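Local coordinates for protein carbonic anhydrase (PDB 4O1J) that probably catalyses the reversible hydration of carbon dioxide to hydrogencarbonate and a proton, as a zinc-dependent, tetrameric beta-class carbonic anhydrase, at residues A98-K103 with N177-E182; N82-S85 with N90-A93. One frame throughout, in Å; residues are numbered along the deposited sequence.

Overall arrangement
Both contacts use helix 89-100, and they follow one another along the chain. Contact 2 comes first: the loop after strand 74-79, at 82-85, faces the first half of the helix at 90-93. Contact 1 sits at the far end, where 98-103 packs against the start of helix 178-187. Their centres are about 14 Å apart and their nearest atoms about 5 Å, with no touch between them. The helix is thus met near its start by a loop that passes close to the zinc site, and at its C-terminal end by a helix from late in the domain. Both contacts also border the second subunit of the tetramer.

Contact 1: A98-K103 with N177-E182; sequences AVAHLK and NPTIRE
Val99 and Thr179 carry this contact, methyl against methyl; within 98-103 and 177-182 the nearest CA atoms are those of Val99 and Ile180, 6.9 Å apart. CG2 of Thr179 lies against CG1 of Val99 at 3.6 Å, and the two side chains overlap head to tail, each reaching past the other. In the threonine, chi1 of -51°, measured to OG1, sets OG1 beside the backbone N and CG2 anti to it, which turns the methyl to the valine and leaves OG1 to make a weak hydrogen bond to Arg126 of the second subunit. The other valine branch, CG2, meets CG1 of Ile180 more loosely at 4.3 Å, although the CB of Ile180 points away from 98-103. Ala100 adds the edge of the patch, its CB 4.3 Å from Thr179 CG2.

In the fold, this joins the C-terminal end of helix 89-100 to the first turn of helix 178-187, well away from the zinc site. Further up the first helix, Glu96 and Ile95 continue the surface that Thr179 and Ile180 pack on, while Val99 also touches Ala183 and Leu189. Glu182 forms a salt bridge to Arg126 of the second subunit, so the same helix also faces the subunit interface.

No hydrogen bond crosses between the segments; the polar bonds here finish the helix ends. Asn177 is the N-cap of helix 178-187: its OD1 accepts from Ile180 N at 3.2 Å, the donor tilted 22° from the carbonyl plane, and more weakly from Thr179 N. Beyond helix 89-100, Lys103 takes positive phi, and its NZ turns back to Ala100 O at 2.6 Å, approaching from above the carbonyl plane.

Contact 2: N82-S85 with N90-A93; sequences NIVS and NTTA
Ile83 O and Thr91 OG1 lie too far apart, at 4.3 Å, to bond directly, and a water bridges them. It donates to Ile83 O at 2.6 Å and accepts from Ser85 N at 2.9 Å, gripping two backbone groups at once. Its third partner is Thr91 OG1, 2.7 Å away. A second water seems to donate to Ser85 O, at a distance too short to trust, and weakly at most to Thr92 OG1.

The loop runs roughly crosswise to the helix, the waters bridging them. Both belong to a beta-alpha-beta crossover from strand 74-79 to the parallel strand 106-112, which skips strand 51-56, lying between them in the sheet. The Ile83 side chain is about 9 Å from the bound zinc ion. Asp88 OD1 accepts from Thr91 N, and Asp88 O receives a hydrogen bond from Thr92 OG1.

Direct apolar contact is slight: CG1 of Val84 comes within 4.4 Å of Thr91 CG2. Val84 also packs on Val173 and Leu174 of helix 155-176 and on Ile54 of strand 51-56. Across subunit boundaries, Ser85 OG bonds Thr87 OG1 of the second subunit, and Asn90 ND2 bonds Asp88 OD1 of the third.

Contact 1: A98-K103 with N177-E182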
loop_
_atom_site.group_PDB
_atom_site.type_symbol
_atom_site.label_atom_id
_atom_site.label_comp_id
_atom_site.label_asym_id
_atom_site.label_seq_id
_atom_site.Cartn_x
_atom_site.Cartn_y
_atom_site.Cartn_z
ATOM N N ALA A 98 -15.906 1.990 -8.890
ATOM C CA ALA A 98 -16.693 3.094 -9.425
ATOM C C ALA A 98 -16.830 3.013 -10.944
ATOM O O ALA A 98 -17.905 3.257 -11.492
ATOM C CB ALA A 98 -16.073 4.422 -9.024
ATOM N N VAL A 99 -15.744 2.655 -11.620
ATOM C CA VAL A 99 -15.711 2.703 -13.075
ATOM C C VAL A 99 -16.220 1.409 -13.709
ATOM O O VAL A 99 -16.962 1.446 -14.686
ATOM C CB VAL A 99 -14.278 2.995 -13.589
ATOM C CG1 VAL A 99 -14.209 2.863 -15.103
ATOM C CG2 VAL A 99 -13.831 4.391 -13.165
ATOM N N ALA A 100 -15.851 0.265 -13.143
ATOM C CA ALA A 100 -16.196 -1.012 -13.765
ATOM C C ALA A 100 -17.501 -1.642 -13.244
ATOM O O ALA A 100 -18.081 -2.504 -13.908
ATOM C CB ALA A 100 -15.043 -1.995 -13.598
ATOM N N HIS A 101 -17.973 -1.213 -12.080
ATOM C CA HIS A 101 -19.155 -1.843 -11.496
ATOM C C HIS A 101 -20.359 -0.916 -11.467
ATOM O O HIS A 101 -21.470 -1.319 -11.830
ATOM C CB HIS A 101 -18.853 -2.342 -10.079
ATOM C CG HIS A 101 -17.922 -3.512 -10.044
ATOM N ND1 HIS A 101 -16.585 -3.409 -10.357
ATOM C CD2 HIS A 101 -18.144 -4.816 -9.760
ATOM C CE1 HIS A 101 -16.020 -4.601 -10.260
ATOM N NE2 HIS A 101 -16.944 -5.472 -9.900
ATOM N N LEU A 102 -20.137 0.321 -11.042
ATOM C CA LEU A 102 -21.203 1.313 -10.960
ATOM C C LEU A 102 -21.364 2.087 -12.271
ATOM O O LEU A 102 -22.398 2.716 -12.514
ATOM C CB LEU A 102 -20.926 2.269 -9.805
ATOM C CG LEU A 102 -21.024 1.616 -8.425
ATOM C CD1 LEU A 102 -20.752 2.628 -7.328
ATOM C CD2 LEU A 102 -22.385 0.970 -8.243
ATOM N N LYS A 103 -20.326 2.032 -13.103
ATOM C CA LYS A 103 -20.302 2.702 -14.400
ATOM C C LYS A 103 -20.499 4.212 -14.279
ATOM O O LYS A 103 -21.306 4.790 -15.009
ATOM C CB LYS A 103 -21.378 2.126 -15.327
ATOM C CG LYS A 103 -21.441 0.606 -15.372
ATOM C CD LYS A 103 -20.181 -0.011 -15.950
ATOM C CE LYS A 103 -20.302 -1.529 -15.964
ATOM N NZ LYS A 103 -19.025 -2.192 -16.337
ATOM N N ASN A 177 -4.289 5.281 -15.697
ATOM C CA ASN A 177 -4.965 4.122 -15.125
ATOM C C ASN A 177 -5.657 3.316 -16.220
ATOM O O ASN A 177 -6.365 3.882 -17.050
ATOM C CB ASN A 177 -5.980 4.570 -14.081
ATOM C CG ASN A 177 -6.672 3.412 -13.405
ATOM O OD1 ASN A 177 -7.506 2.730 -14.002
ATOM N ND2 ASN A 177 -6.360 3.209 -12.133
ATOM N N PRO A 178 -5.453 1.988 -16.233
ATOM C CA PRO A 178 -5.995 1.133 -17.301
ATOM C C PRO A 178 -7.530 1.081 -17.356
ATOM O O PRO A 178 -8.102 1.097 -18.450
ATOM C CB PRO A 178 -5.439 -0.257 -16.959
ATOM C CG PRO A 178 -4.361 -0.029 -15.964
ATOM C CD PRO A 178 -4.727 1.207 -15.220
ATOM N N THR A 179 -8.182 1.011 -16.199
ATOM C CA THR A 179 -9.634 0.924 -16.154
ATOM C C THR A 179 -10.268 2.213 -16.656
ATOM O O THR A 179 -11.266 2.207 -17.390
ATOM C CB THR A 179 -10.135 0.652 -14.729
ATOM O OG1 THR A 179 -9.438 -0.474 -14.178
ATOM C CG2 THR A 179 -11.631 0.378 -14.738
ATOM N N ILE A 180 -9.640 3.319 -16.281
ATOM C CA ILE A 180 -10.121 4.639 -16.643
ATOM C C ILE A 180 -9.910 4.826 -18.128
ATOM O O ILE A 180 -10.795 5.300 -18.829
ATOM C CB ILE A 180 -9.395 5.743 -15.844
ATOM C CG1 ILE A 180 -9.889 5.742 -14.391
ATOM C CG2 ILE A 180 -9.619 7.103 -16.473
ATOM C CD1 ILE A 180 -9.168 6.709 -13.492
ATOM N N ARG A 181 -8.755 4.382 -18.604
ATOM C CA ARG A 181 -8.361 4.548 -19.995
ATOM C C ARG A 181 -9.249 3.729 -20.939
ATOM O O ARG A 181 -9.676 4.209 -22.004
ATOM C CB ARG A 181 -6.892 4.136 -20.127
ATOM C CG ARG A 181 -6.255 4.349 -21.471
ATOM C CD ARG A 181 -4.792 3.926 -21.423
ATOM N NE ARG A 181 -3.915 4.952 -20.861
ATOM C CZ ARG A 181 -3.071 5.686 -21.584
ATOM N NH1 ARG A 181 -2.989 5.507 -22.897
ATOM N NH2 ARG A 181 -2.300 6.594 -20.997
ATOM N N GLU A 182 -9.565 2.505 -20.523
ATOM C CA GLU A 182 -10.477 1.673 -21.288
ATOM C C GLU A 182 -11.865 2.288 -21.311
ATOM O O GLU A 182 -12.465 2.434 -22.378
ATOM C CB GLU A 182 -10.535 0.260 -20.713
ATOM C CG GLU A 182 -9.267 -0.543 -20.920
ATOM C CD GLU A 182 -9.316 -1.887 -20.218
ATOM O OE1 GLU A 182 -8.286 -2.599 -20.214
ATOM O OE2 GLU A 182 -10.393 -2.232 -19.681
#

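Contact 2: N82-S85 with N90-A93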
loop_
_atom_site.group_PDB
_atom_site.type_symbol
_atom_site.label_atom_id
_atom_site.label_comp_id
_atom_site.label_asym_id
_atom_site.label_seq_id
_atom_site.Cartn_x
_atom_site.Cartn_y
_atom_site.Cartn_z
ATOM N N ASN A 82 -5.744 14.779 -1.222
ATOM C CA ASN A 82 -6.313 14.156 -2.430
ATOM C C ASN A 82 -5.282 13.628 -3.416
ATOM O O ASN A 82 -5.319 13.951 -4.603
ATOM C CB ASN A 82 -7.253 15.125 -3.165
ATOM C CG ASN A 82 -6.640 16.500 -3.399
ATOM O OD1 ASN A 82 -6.732 17.388 -2.542
ATOM N ND2 ASN A 82 -6.033 16.690 -4.568
ATOM N N ILE A 83 -4.373 12.800 -2.916
ATOM C CA ILE A 83 -3.275 12.300 -3.723
ATOM C C ILE A 83 -3.632 10.992 -4.414
ATOM O O ILE A 83 -4.065 10.039 -3.772
ATOM C CB ILE A 83 -2.018 12.102 -2.864
ATOM C CG1 ILE A 83 -1.440 13.467 -2.471
ATOM C CG2 ILE A 83 -0.983 11.258 -3.602
ATOM C CD1 ILE A 83 -0.201 13.390 -1.603
ATOM N N VAL A 84 -3.452 10.959 -5.731
ATOM C CA VAL A 84 -3.673 9.740 -6.495
ATOM C C VAL A 84 -2.337 9.116 -6.880
ATOM O O VAL A 84 -1.636 9.598 -7.772
ATOM C CB VAL A 84 -4.495 9.997 -7.765
ATOM C CG1 VAL A 84 -4.803 8.674 -8.468
ATOM C CG2 VAL A 84 -5.776 10.750 -7.424
ATOM N N SER A 85 -2.005 8.025 -6.202
ATOM C CA SER A 85 -0.745 7.339 -6.417
ATOM C C SER A 85 -0.970 6.088 -7.262
ATOM O O SER A 85 -1.946 5.365 -7.062
ATOM C CB SER A 85 -0.099 6.986 -5.074
ATOM O OG SER A 85 1.094 6.251 -5.255
ATOM N N ASN A 90 -5.605 1.127 -2.134
ATOM C CA ASN A 90 -6.786 1.726 -1.523
ATOM C C ASN A 90 -7.584 2.561 -2.531
ATOM O O ASN A 90 -8.790 2.363 -2.696
ATOM C CB ASN A 90 -6.368 2.589 -0.327
ATOM C CG ASN A 90 -7.545 3.046 0.517
ATOM O OD1 ASN A 90 -8.621 3.354 0.001
ATOM N ND2 ASN A 90 -7.333 3.120 1.828
ATOM N N THR A 91 -6.900 3.489 -3.199
ATOM C CA THR A 91 -7.533 4.385 -4.162
ATOM C C THR A 91 -7.968 3.608 -5.401
ATOM O O THR A 91 -9.070 3.810 -5.932
ATOM C CB THR A 91 -6.576 5.539 -4.581
ATOM O OG1 THR A 91 -6.085 6.218 -3.414
ATOM C CG2 THR A 91 -7.289 6.544 -5.458
ATOM N N THR A 92 -7.110 2.686 -5.828
ATOM C CA THR A 92 -7.341 1.903 -7.036
ATOM C C THR A 92 -8.569 1.015 -6.892
ATOM O O THR A 92 -9.258 0.733 -7.873
ATOM C CB THR A 92 -6.122 1.023 -7.370
ATOM O OG1 THR A 92 -4.952 1.847 -7.445
ATOM C CG2 THR A 92 -6.324 0.286 -8.698
ATOM N N ALA A 93 -8.853 0.587 -5.666
ATOM C CA ALA A 93 -10.053 -0.199 -5.413
ATOM C C ALA A 93 -11.318 0.640 -5.622
ATOM O O ALA A 93 -12.284 0.178 -6.240
ATOM C CB ALA A 93 -10.021 -0.775 -4.008
HETATM O O HOH W 1 -3.754 7.488 -3.891
HETATM O O HOH W 2 -4.261 5.199 -7.796
#